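Local coordinates for protein cellulose hydrolase (Bacillus licheniformis, PDB 4YZT) that hydrolyses internal beta-1,4-glucosidic bonds of cellulose as a three-module family 5 endoglucanase, captured here with cellotetraose bound, at residues His58-Ile63 and Asp102-Arg107; Asn233-Thr238 and Trp482-Tyr487; Pro335-Lys340 and Asn362-Thr367; Pro408-Gln413 and Asp427-Asp432. All coordinates share one frame; numbering follows the deposited sequence.

In the fold
Contact 1 lies in the TIM barrel of the catalytic module, joining helices 57-66 and 91-105 that pack outside its parallel eight-stranded sheet. Contact 2 sits about 40 Å from it between centres, on the opposite side of the chain's centre, and ties a barrel loop to a loop of the C-terminal module. Contacts 3 and 4 belong to the middle module and its mixed sheet, where strands 366-371 and 409-418 are neighbours, as are 338-347 and 424-431; the centres of these two contacts are about 24 Å apart. Along the chain contact 1 comes first, and contacts 3 and 4 follow each other inside the long loop closed by contact 2, which thus brings the last module back to the barrel.

Contact 1: residues His58-Ile63 and Asp102-Arg107; sequences HTFDDI and DWALER
Arg-107 grips the carboxylate of Asp-61 side-on with two nitrogens, forming a salt bridge from helix 57-66 to the chain that follows helix 91-105. NE of Arg-107 donates to OD1 of Asp-61 at 2.7 Å, approaching from above the carboxylate plane, while its NH2 reaches OD2 of Asp-61 on the syn side at 3.1 Å. The two planes stand 57° apart. NH1 of Arg-107 donates to Trp-103 O at 2.9 Å and fixes the guanidinium's rotation; Glu-57 adds a second acid at NH2. The chain bends at chi2 (135°), which brings CD of Arg-107 to 3.5 Å from CB of Phe-60. Beneath this polar layer the Phe-60 ring wedges between the helices, with CA of Ala-104 over one face, and CE1 of Phe-60 lies 3.9 Å from CB of Ala-104. CB of Trp-103 reaches CD2 of Phe-60 at 4.0 Å. Replacing Arg-107 with a methionine would probably leave Asp-61 without its charged mate across the contact and Trp-103 O without this donor. Between these TIM-barrel helices, a charge pair of partly exposed side chains lies over apolar packing in which Phe-60 also touches Val-100 and Ala-104 meets Val-111 of barrel strand 110-114.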
# COMPACT_ATOMS: atom_id res chain seq x y z
N HIS A 58 21.93 -4.59 0.88
CA HIS A 58 21.90 -3.59 -0.17
C HIS A 58 20.49 -3.06 -0.43
O HIS A 58 20.32 -2.02 -1.06
CB HIS A 58 22.51 -4.13 -1.48
CG HIS A 58 21.74 -5.24 -2.12
ND1 HIS A 58 22.28 -6.48 -2.34
CD2 HIS A 58 20.48 -5.28 -2.61
CE1 HIS A 58 21.38 -7.26 -2.92
NE2 HIS A 58 20.28 -6.56 -3.09
N THR A 59 19.48 -3.75 0.08
CA THR A 59 18.12 -3.26 -0.04
C THR A 59 18.00 -1.92 0.70
O THR A 59 17.29 -1.01 0.23
CB THR A 59 17.11 -4.30 0.48
OG1 THR A 59 17.15 -5.44 -0.38
CG2 THR A 59 15.70 -3.74 0.51
N PHE A 60 18.71 -1.76 1.81
CA PHE A 60 18.65 -0.48 2.53
C PHE A 60 19.36 0.63 1.76
O PHE A 60 18.95 1.80 1.83
CB PHE A 60 19.22 -0.64 3.94
CG PHE A 60 18.32 -1.45 4.84
CD1 PHE A 60 17.17 -0.88 5.36
CD2 PHE A 60 18.58 -2.79 5.11
CE1 PHE A 60 16.29 -1.62 6.15
CE2 PHE A 60 17.71 -3.54 5.91
CZ PHE A 60 16.57 -2.95 6.44
N ASP A 61 20.40 0.28 1.02
CA ASP A 61 21.04 1.24 0.14
C ASP A 61 20.07 1.67 -0.97
O ASP A 61 20.08 2.82 -1.38
CB ASP A 61 22.31 0.65 -0.45
CG ASP A 61 23.41 0.51 0.58
OD1 ASP A 61 23.66 1.47 1.35
OD2 ASP A 61 24.00 -0.57 0.62
N ASP A 62 19.26 0.72 -1.44
CA ASP A 62 18.30 0.99 -2.50
C ASP A 62 17.20 1.93 -2.00
O ASP A 62 16.75 2.82 -2.72
CB ASP A 62 17.68 -0.32 -3.02
CG ASP A 62 18.66 -1.17 -3.84
OD1 ASP A 62 19.66 -0.63 -4.33
OD2 ASP A 62 18.42 -2.40 -3.99
N ILE A 63 16.79 1.74 -0.75
CA ILE A 63 15.74 2.59 -0.19
C ILE A 63 16.31 3.99 0.08
O ILE A 63 15.62 5.00 -0.08
CB ILE A 63 15.17 1.99 1.09
CG1 ILE A 63 14.55 0.62 0.75
CG2 ILE A 63 14.09 2.89 1.67
CD1 ILE A 63 13.41 0.69 -0.27
N ASP A 102 20.68 -2.31 12.63
CA ASP A 102 21.93 -1.55 12.49
C ASP A 102 22.17 -1.12 11.04
O ASP A 102 22.58 0.01 10.79
CB ASP A 102 23.13 -2.37 12.99
CG ASP A 102 23.31 -2.29 14.50
OD1 ASP A 102 22.71 -1.40 15.14
OD2 ASP A 102 24.07 -3.12 15.05
N TRP A 103 21.91 -2.02 10.10
CA TRP A 103 22.02 -1.68 8.68
C TRP A 103 21.22 -0.43 8.33
O TRP A 103 21.71 0.45 7.60
CB TRP A 103 21.55 -2.87 7.81
CG TRP A 103 22.57 -3.97 7.70
CD1 TRP A 103 23.90 -3.90 8.00
CD2 TRP A 103 22.32 -5.31 7.27
NE1 TRP A 103 24.51 -5.12 7.77
CE2 TRP A 103 23.55 -6.00 7.33
CE3 TRP A 103 21.18 -6.00 6.84
CZ2 TRP A 103 23.67 -7.35 6.97
CZ3 TRP A 103 21.30 -7.32 6.49
CH2 TRP A 103 22.53 -7.99 6.56
N ALA A 104 20.00 -0.34 8.85
CA ALA A 104 19.15 0.81 8.57
C ALA A 104 19.73 2.04 9.26
O ALA A 104 19.85 3.11 8.66
CB ALA A 104 17.72 0.55 9.02
N LEU A 105 20.10 1.89 10.53
CA LEU A 105 20.60 3.04 11.28
C LEU A 105 21.89 3.59 10.69
O LEU A 105 22.13 4.80 10.69
CB LEU A 105 20.83 2.67 12.75
CG LEU A 105 19.57 2.49 13.59
CD1 LEU A 105 19.97 1.89 14.94
CD2 LEU A 105 18.89 3.84 13.79
N GLU A 106 22.74 2.71 10.18
CA GLU A 106 24.02 3.15 9.63
C GLU A 106 23.83 3.91 8.32
O GLU A 106 24.75 4.57 7.84
CB GLU A 106 24.96 1.96 9.46
CG GLU A 106 25.40 1.39 10.80
CD GLU A 106 26.08 0.05 10.69
OE1 GLU A 106 26.28 -0.44 9.56
OE2 GLU A 106 26.43 -0.51 11.75
N ARG A 107 22.64 3.83 7.74
CA ARG A 107 22.31 4.59 6.54
C ARG A 107 21.60 5.89 6.91
O ARG A 107 21.02 6.56 6.05
CB ARG A 107 21.47 3.75 5.58
CG ARG A 107 22.36 2.90 4.71
CD ARG A 107 21.93 1.48 4.58
NE ARG A 107 22.94 0.73 3.83
CZ ARG A 107 23.74 -0.18 4.37
NH1 ARG A 107 23.65 -0.49 5.66
NH2 ARG A 107 24.64 -0.79 3.60

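Contact 2: residues Asn233-Thr238 and Trp482-Tyr487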
# COMPACT_ATOMS: atom_id res chain seq x y z
N ASN A 233 -8.99 -3.09 -4.28
CA ASN A 233 -9.82 -3.43 -5.45
C ASN A 233 -10.83 -4.52 -5.10
O ASN A 233 -10.81 -5.63 -5.63
CB ASN A 233 -8.96 -3.87 -6.64
CG ASN A 233 -9.79 -4.06 -7.91
OD1 ASN A 233 -10.94 -3.64 -7.98
ND2 ASN A 233 -9.20 -4.71 -8.91
N TRP A 234 -11.71 -4.19 -4.15
CA TRP A 234 -12.83 -5.07 -3.82
C TRP A 234 -14.11 -4.58 -4.51
O TRP A 234 -14.29 -3.38 -4.69
CB TRP A 234 -13.05 -5.10 -2.30
CG TRP A 234 -12.12 -6.00 -1.52
CD1 TRP A 234 -10.93 -6.51 -1.94
CD2 TRP A 234 -12.34 -6.51 -0.20
NE1 TRP A 234 -10.38 -7.30 -0.95
CE2 TRP A 234 -11.24 -7.32 0.12
CE3 TRP A 234 -13.38 -6.38 0.73
CZ2 TRP A 234 -11.13 -7.99 1.34
CZ3 TRP A 234 -13.27 -7.03 1.94
CH2 TRP A 234 -12.15 -7.83 2.24
N TRP A 235 -14.98 -5.51 -4.86
CA TRP A 235 -16.32 -5.20 -5.36
C TRP A 235 -16.37 -4.25 -6.55
O TRP A 235 -17.33 -3.49 -6.70
CB TRP A 235 -17.19 -4.63 -4.22
CG TRP A 235 -17.20 -5.51 -2.98
CD1 TRP A 235 -17.38 -6.85 -2.93
CD2 TRP A 235 -17.04 -5.07 -1.63
NE1 TRP A 235 -17.33 -7.29 -1.63
CE2 TRP A 235 -17.12 -6.21 -0.81
CE3 TRP A 235 -16.82 -3.83 -1.03
CZ2 TRP A 235 -16.99 -6.15 0.58
CZ3 TRP A 235 -16.69 -3.77 0.35
CH2 TRP A 235 -16.78 -4.92 1.14
N GLY A 236 -15.34 -4.28 -7.39
CA GLY A 236 -15.33 -3.48 -8.60
C GLY A 236 -15.02 -2.01 -8.38
O GLY A 236 -15.24 -1.20 -9.29
N ARG A 237 -14.48 -1.65 -7.21
CA ARG A 237 -14.14 -0.25 -6.95
C ARG A 237 -12.75 0.07 -7.52
O ARG A 237 -11.76 0.13 -6.79
CB ARG A 237 -14.18 0.06 -5.43
CG ARG A 237 -14.17 1.56 -5.11
CD ARG A 237 -14.47 1.86 -3.63
NE ARG A 237 -14.61 3.30 -3.40
CZ ARG A 237 -15.23 3.84 -2.35
NH1 ARG A 237 -15.77 3.05 -1.42
NH2 ARG A 237 -15.33 5.16 -2.23
N THR A 238 -12.71 0.29 -8.82
CA THR A 238 -11.46 0.34 -9.56
C THR A 238 -10.88 1.74 -9.74
O THR A 238 -9.79 1.88 -10.28
CB THR A 238 -11.64 -0.27 -10.96
OG1 THR A 238 -12.62 0.48 -11.68
CG2 THR A 238 -12.09 -1.73 -10.88
N TRP A 482 -21.10 -11.89 -0.00
CA TRP A 482 -21.51 -10.52 -0.28
C TRP A 482 -22.87 -10.48 -0.98
O TRP A 482 -22.95 -10.72 -2.18
CB TRP A 482 -20.47 -9.81 -1.16
CG TRP A 482 -19.02 -10.11 -0.86
CD1 TRP A 482 -18.11 -10.68 -1.71
CD2 TRP A 482 -18.32 -9.85 0.36
NE1 TRP A 482 -16.89 -10.79 -1.09
CE2 TRP A 482 -16.99 -10.30 0.18
CE3 TRP A 482 -18.69 -9.29 1.59
CZ2 TRP A 482 -16.02 -10.20 1.18
CZ3 TRP A 482 -17.72 -9.19 2.59
CH2 TRP A 482 -16.40 -9.64 2.38
N SER A 483 -23.93 -10.16 -0.25
CA SER A 483 -25.27 -10.27 -0.82
C SER A 483 -25.63 -9.21 -1.86
O SER A 483 -26.49 -9.46 -2.71
CB SER A 483 -26.30 -10.21 0.31
OG SER A 483 -26.22 -8.96 0.96
N TRP A 484 -24.98 -8.05 -1.80
CA TRP A 484 -25.46 -6.86 -2.51
C TRP A 484 -24.79 -6.59 -3.87
O TRP A 484 -25.19 -5.67 -4.59
CB TRP A 484 -25.28 -5.62 -1.64
CG TRP A 484 -23.83 -5.22 -1.52
CD1 TRP A 484 -23.16 -4.34 -2.31
CD2 TRP A 484 -22.86 -5.74 -0.59
NE1 TRP A 484 -21.84 -4.25 -1.92
CE2 TRP A 484 -21.63 -5.10 -0.87
CE3 TRP A 484 -22.92 -6.67 0.45
CZ2 TRP A 484 -20.47 -5.36 -0.14
CZ3 TRP A 484 -21.77 -6.92 1.18
CH2 TRP A 484 -20.56 -6.27 0.88
N THR A 485 -23.77 -7.38 -4.21
CA THR A 485 -23.01 -7.16 -5.43
C THR A 485 -22.49 -8.46 -6.02
O THR A 485 -22.16 -9.39 -5.28
CB THR A 485 -21.80 -6.20 -5.20
OG1 THR A 485 -21.09 -6.02 -6.43
CG2 THR A 485 -20.81 -6.78 -4.16
N PRO A 486 -22.43 -8.54 -7.36
CA PRO A 486 -21.84 -9.70 -8.03
C PRO A 486 -20.35 -9.52 -8.22
O PRO A 486 -19.67 -10.45 -8.67
CB PRO A 486 -22.58 -9.73 -9.37
CG PRO A 486 -22.76 -8.25 -9.68
CD PRO A 486 -23.06 -7.62 -8.33
N TYR A 487 -19.84 -8.34 -7.88
CA TYR A 487 -18.42 -8.07 -8.13
C TYR A 487 -17.54 -8.78 -7.11
O TYR A 487 -17.84 -8.81 -5.92
CB TYR A 487 -18.14 -6.57 -8.17
CG TYR A 487 -18.54 -5.98 -9.51
CD1 TYR A 487 -19.80 -5.46 -9.71
CD2 TYR A 487 -17.66 -6.00 -10.58
CE1 TYR A 487 -20.18 -4.95 -10.93
CE2 TYR A 487 -18.02 -5.49 -11.81
CZ TYR A 487 -19.28 -4.97 -11.98
OH TYR A 487 -19.65 -4.45 -13.20
O HOH W 1 -20.03 -3.60 -6.23
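OG1 of Thr-485 is held by two partners: the backbone N of Tyr-487 donates to it at 3.0 Å, closing an ST turn, and a water lies 2.6 Å from it. The same water donates to Trp-235 O over 2.7 Å and so links the two loops. OG1 stands anti to the backbone N of Thr-485 (chi1 -180°), which places CG2 of Thr-485 between the backbone N and the carbonyl carbon, 3.6 Å from CD1 of Trp-235.

The Trp-235 indole is the centre of an aromatic cluster. Its NE1 edge points at the face of Trp-482, with NE1 3.4 Å from CG of Trp-482 and the five-membered rings at 81°, a T-shaped pair. Trp-484 in turn directs its own edge at a face of Trp-235, its CZ2 lying over the ring centre and 3.5 Å from CE2 of Trp-235. CE3 of Trp-234 covers the opposite face toward the rim, while CZ3 of Trp-234 meets CH2 of Trp-482 at 4.1 Å with the rings oblique. The side chain of Trp-234 is about 9 Å from a bound glucose unit, so the cluster sits near the cellotetraose site. Trp-234 and Trp-235 begin a type I' turn running to Arg-237. In it Gly-236 lies against CB of Tyr-487, whose hydroxyl bonds to Glu-520, and a side chain on the glycine would run into the tyrosine ring.

Across these segments the catalytic barrel and the C-terminal module are joined by aromatic packing and one bridging water.

Contact 3: residues Pro335-Lys340 and Asn362-Thr367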
# COMPACT_ATOMS: atom_id res chain seq x y z
N PRO A 335 4.19 19.60 -4.04
CA PRO A 335 3.06 19.09 -4.83
C PRO A 335 3.48 18.56 -6.20
O PRO A 335 4.41 19.08 -6.83
CB PRO A 335 2.16 20.31 -4.98
CG PRO A 335 2.50 21.16 -3.78
CD PRO A 335 3.98 20.99 -3.60
N ASN A 336 2.77 17.52 -6.65
CA ASN A 336 3.02 16.89 -7.94
C ASN A 336 1.86 17.12 -8.90
O ASN A 336 0.69 16.97 -8.52
CB ASN A 336 3.23 15.38 -7.77
CG ASN A 336 4.31 15.06 -6.76
OD1 ASN A 336 5.50 15.15 -7.06
ND2 ASN A 336 3.89 14.67 -5.56
N ALA A 337 2.19 17.46 -10.14
CA ALA A 337 1.17 17.56 -11.18
C ALA A 337 0.67 16.15 -11.53
O ALA A 337 1.44 15.18 -11.51
CB ALA A 337 1.74 18.27 -12.40
N ILE A 338 -0.62 16.03 -11.84
CA ILE A 338 -1.21 14.75 -12.20
C ILE A 338 -1.90 14.87 -13.56
O ILE A 338 -2.76 15.74 -13.76
CB ILE A 338 -2.24 14.28 -11.13
CG1 ILE A 338 -1.61 14.28 -9.72
CG2 ILE A 338 -2.77 12.91 -11.48
CD1 ILE A 338 -0.52 13.23 -9.51
N ILE A 339 -1.50 14.01 -14.51
CA ILE A 339 -2.13 13.99 -15.84
C ILE A 339 -3.28 12.98 -15.93
O ILE A 339 -3.30 11.97 -15.22
CB ILE A 339 -1.10 13.66 -16.96
CG1 ILE A 339 -0.60 12.22 -16.84
CG2 ILE A 339 0.05 14.66 -16.95
CD1 ILE A 339 0.26 11.77 -18.01
N LYS A 340 -4.24 13.28 -16.82
CA LYS A 340 -5.35 12.37 -17.13
C LYS A 340 -5.65 12.46 -18.63
O LYS A 340 -6.01 13.52 -19.13
CB LYS A 340 -6.60 12.73 -16.32
CG LYS A 340 -7.63 11.62 -16.21
CD LYS A 340 -8.76 11.99 -15.26
CE LYS A 340 -9.74 10.83 -15.10
NZ LYS A 340 -10.94 11.23 -14.31
N ASN A 362 -1.51 21.52 -9.71
CA ASN A 362 -1.22 21.66 -8.28
C ASN A 362 -0.10 22.69 -8.03
O ASN A 362 0.80 22.45 -7.24
CB ASN A 362 -0.85 20.31 -7.65
CG ASN A 362 -2.03 19.35 -7.56
OD1 ASN A 362 -3.17 19.76 -7.32
ND2 ASN A 362 -1.77 18.06 -7.73
N GLY A 363 -0.17 23.81 -8.75
CA GLY A 363 0.81 24.88 -8.60
C GLY A 363 2.04 24.78 -9.49
O GLY A 363 2.85 25.71 -9.54
N ASN A 364 2.19 23.67 -10.20
CA ASN A 364 3.38 23.45 -11.02
C ASN A 364 3.25 24.01 -12.44
O ASN A 364 2.18 24.48 -12.85
CB ASN A 364 3.70 21.96 -11.07
CG ASN A 364 4.20 21.43 -9.74
OD1 ASN A 364 5.19 21.91 -9.21
ND2 ASN A 364 3.51 20.43 -9.19
N VAL A 365 4.35 23.95 -13.18
CA VAL A 365 4.45 24.48 -14.53
C VAL A 365 5.06 23.43 -15.45
O VAL A 365 6.18 22.95 -15.19
CB VAL A 365 5.29 25.77 -14.57
CG1 VAL A 365 5.54 26.22 -15.99
CG2 VAL A 365 4.62 26.88 -13.77
N LEU A 366 4.34 23.06 -16.51
CA LEU A 366 4.83 22.12 -17.51
C LEU A 366 6.03 22.68 -18.25
O LEU A 366 5.94 23.75 -18.86
CB LEU A 366 3.72 21.80 -18.52
CG LEU A 366 4.06 20.80 -19.63
CD1 LEU A 366 4.17 19.39 -19.09
CD2 LEU A 366 3.06 20.86 -20.78
N THR A 367 7.15 21.97 -18.20
CA THR A 367 8.37 22.46 -18.85
C THR A 367 8.72 21.71 -20.14
O THR A 367 9.63 22.10 -20.87
CB THR A 367 9.58 22.39 -17.90
OG1 THR A 367 9.64 21.09 -17.30
CG2 THR A 367 9.46 23.45 -16.79
O HOH W 2 5.42 21.63 -6.75
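Pro-335 to Ala-337 run as an extended linker into strand 338-340, passing beside the turn at Asn-362 and Gly-363 that leads toward strand 366-367; the CA atoms come nearest at Ala-337 and Asn-362, 5.6 Å apart. Both turn residues have positive phi, and at Gly-363 a side chain would collide with the preceding carbonyl O. The backbones do not pair here: two asparagine amides bind successive carbonyls of the linker. ND2 of Asn-362 donates to Asn-336 O at 2.8 Å, almost straight at 168° and within its own amide plane. With CG beside the backbone N (chi1 -70°), this side chain reaches over the linker, and its OD1 is taken up by Gln-360.

The contact stands where the chain leaves helix 321-330 of the catalytic module and enters the mixed beta-sheet of the X2 carbohydrate-binding module. ND2 of Asn-336 bonds to Asp-288 of the barrel and its OD1 accepts from N of Ala-422 in the X2 module, so this side chain spans both modules.

ND2 of Asn-364 donates to Pro-335 O at 2.9 Å, coming from above the carbonyl plane. A water bridges the same two residues, donating to Pro-335 O and to OD1 of Asn-364, which is consistent with the modelled orientation of the amide. A leucine in place of Asn-364 would probably leave Pro-335 O without its amide donor and the water without one of its acceptors. Beside these bonds, CB of Pro-335 rests 3.4 Å from Asn-362 O and 4.0 Å from CB of Asn-362.

Contact 4: residues Pro408-Gln413 and Asp427-Asp432; sequences PGVKAQ and DIILYD
Gly-409 to Gln-413 and Asp-427 to Tyr-431 pair as the antiparallel strands of a beta hairpin in the sheet of the middle module, interrupted by a classic bulge at which Lys-411 and Ala-412 both face Ile-428. Four backbone hydrogen bonds join them. Gly-409 and Leu-430 bond reciprocally, N of Gly-409 to Leu-430 O at 2.8 Å and N of Leu-430 to Gly-409 O at 2.9 Å. At the bulge N of Lys-411 donates to Ile-428 O at 2.7 Å, and Ala-412 O accepts from N of Ile-428. Gly-409 takes up a phi of 123°, where a side chain would press on the carbonyl of Pro-408.

Apolar contacts are modest. CG2 of Val-410 lies 4.2 Å from CG1 of Ile-429, and CG of Lys-411 packs 3.7 Å from CB of Leu-430. Bends at chi2 and chi3 fold the lysine back, its NZ bonding to Gln-407 O. Ala-412 and Ile-428 face helix 395-401.

The polar side-chain pair is Gln-413 with Asp-427, whose side chains run alongside each other in the same direction. Asp-427 OD2 makes a salt bridge to Lys-280 of the barrel, while OD1 accepts from NE2 of Gln-413 at 2.9 Å, on its syn side and 28° out of the carboxylate plane.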
# COMPACT_ATOMS: atom_id res chain seq x y z
N PRO A 408 0.14 -5.36 -30.52
CA PRO A 408 -0.46 -4.66 -29.37
C PRO A 408 0.52 -4.47 -28.20
O PRO A 408 1.53 -5.16 -28.11
CB PRO A 408 -1.61 -5.59 -28.95
CG PRO A 408 -1.90 -6.42 -30.17
CD PRO A 408 -0.57 -6.61 -30.84
N GLY A 409 0.20 -3.53 -27.31
CA GLY A 409 1.03 -3.26 -26.15
C GLY A 409 1.48 -1.81 -26.08
O GLY A 409 1.06 -0.98 -26.88
N VAL A 410 2.32 -1.50 -25.11
CA VAL A 410 2.84 -0.15 -24.97
C VAL A 410 3.75 0.17 -26.14
O VAL A 410 4.77 -0.49 -26.32
CB VAL A 410 3.61 0.01 -23.64
CG1 VAL A 410 3.97 1.46 -23.41
CG2 VAL A 410 2.75 -0.49 -22.50
N LYS A 411 3.39 1.16 -26.95
CA LYS A 411 4.17 1.47 -28.15
C LYS A 411 5.13 2.62 -27.90
O LYS A 411 6.16 2.74 -28.56
CB LYS A 411 3.25 1.81 -29.33
CG LYS A 411 2.16 0.79 -29.58
CD LYS A 411 2.71 -0.61 -29.82
CE LYS A 411 3.30 -0.74 -31.20
NZ LYS A 411 3.62 -2.17 -31.48
N ALA A 412 4.79 3.48 -26.95
CA ALA A 412 5.62 4.63 -26.63
C ALA A 412 5.21 5.22 -25.28
O ALA A 412 4.12 4.94 -24.79
CB ALA A 412 5.52 5.69 -27.73
N GLN A 413 6.09 6.01 -24.69
CA GLN A 413 5.80 6.71 -23.44
C GLN A 413 6.12 8.18 -23.58
O GLN A 413 7.19 8.55 -24.06
CB GLN A 413 6.60 6.12 -22.28
CG GLN A 413 6.21 4.73 -21.87
CD GLN A 413 7.08 4.21 -20.74
OE1 GLN A 413 8.29 4.44 -20.72
NE2 GLN A 413 6.46 3.53 -19.78
N ASP A 427 1.60 6.19 -20.93
CA ASP A 427 1.81 5.08 -21.86
C ASP A 427 0.86 5.22 -23.04
O ASP A 427 -0.32 5.50 -22.86
CB ASP A 427 1.57 3.73 -21.18
CG ASP A 427 2.71 3.30 -20.27
OD1 ASP A 427 3.67 4.07 -20.07
OD2 ASP A 427 2.63 2.18 -19.74
N ILE A 428 1.40 5.07 -24.25
CA ILE A 428 0.58 5.02 -25.45
C ILE A 428 0.43 3.54 -25.82
O ILE A 428 1.40 2.90 -26.20
CB ILE A 428 1.20 5.81 -26.60
CG1 ILE A 428 1.51 7.24 -26.17
CG2 ILE A 428 0.28 5.75 -27.83
CD1 ILE A 428 0.66 8.30 -26.83
N ILE A 429 -0.78 3.01 -25.69
CA ILE A 429 -1.01 1.58 -25.78
C ILE A 429 -1.87 1.21 -26.98
O ILE A 429 -3.01 1.66 -27.09
CB ILE A 429 -1.69 1.05 -24.51
CG1 ILE A 429 -0.92 1.48 -23.26
CG2 ILE A 429 -1.86 -0.46 -24.58
CD1 ILE A 429 -1.65 1.16 -21.95
N LEU A 430 -1.33 0.39 -27.88
CA LEU A 430 -2.13 -0.18 -28.95
C LEU A 430 -2.85 -1.43 -28.47
O LEU A 430 -2.22 -2.33 -27.92
CB LEU A 430 -1.25 -0.51 -30.16
CG LEU A 430 -1.94 -0.98 -31.45
CD1 LEU A 430 -2.79 0.14 -32.04
CD2 LEU A 430 -0.90 -1.45 -32.47
N TYR A 431 -4.15 -1.51 -28.68
CA TYR A 431 -4.89 -2.71 -28.28
C TYR A 431 -5.83 -3.17 -29.38
O TYR A 431 -6.08 -2.44 -30.35
CB TYR A 431 -5.69 -2.49 -26.99
CG TYR A 431 -7.04 -1.82 -27.17
CD1 TYR A 431 -7.14 -0.43 -27.23
CD2 TYR A 431 -8.20 -2.57 -27.27
CE1 TYR A 431 -8.36 0.18 -27.39
CE2 TYR A 431 -9.43 -1.96 -27.43
CZ TYR A 431 -9.51 -0.58 -27.48
OH TYR A 431 -10.73 0.03 -27.64
N ASP A 432 -6.31 -4.40 -29.22
CA ASP A 432 -7.29 -4.98 -30.13
C ASP A 432 -8.23 -5.83 -29.29
O ASP A 432 -7.97 -6.04 -28.10
CB ASP A 432 -6.61 -5.80 -31.22
CG ASP A 432 -7.40 -5.81 -32.51
OD1 ASP A 432 -8.58 -5.39 -32.51
OD2 ASP A 432 -6.83 -6.23 -33.54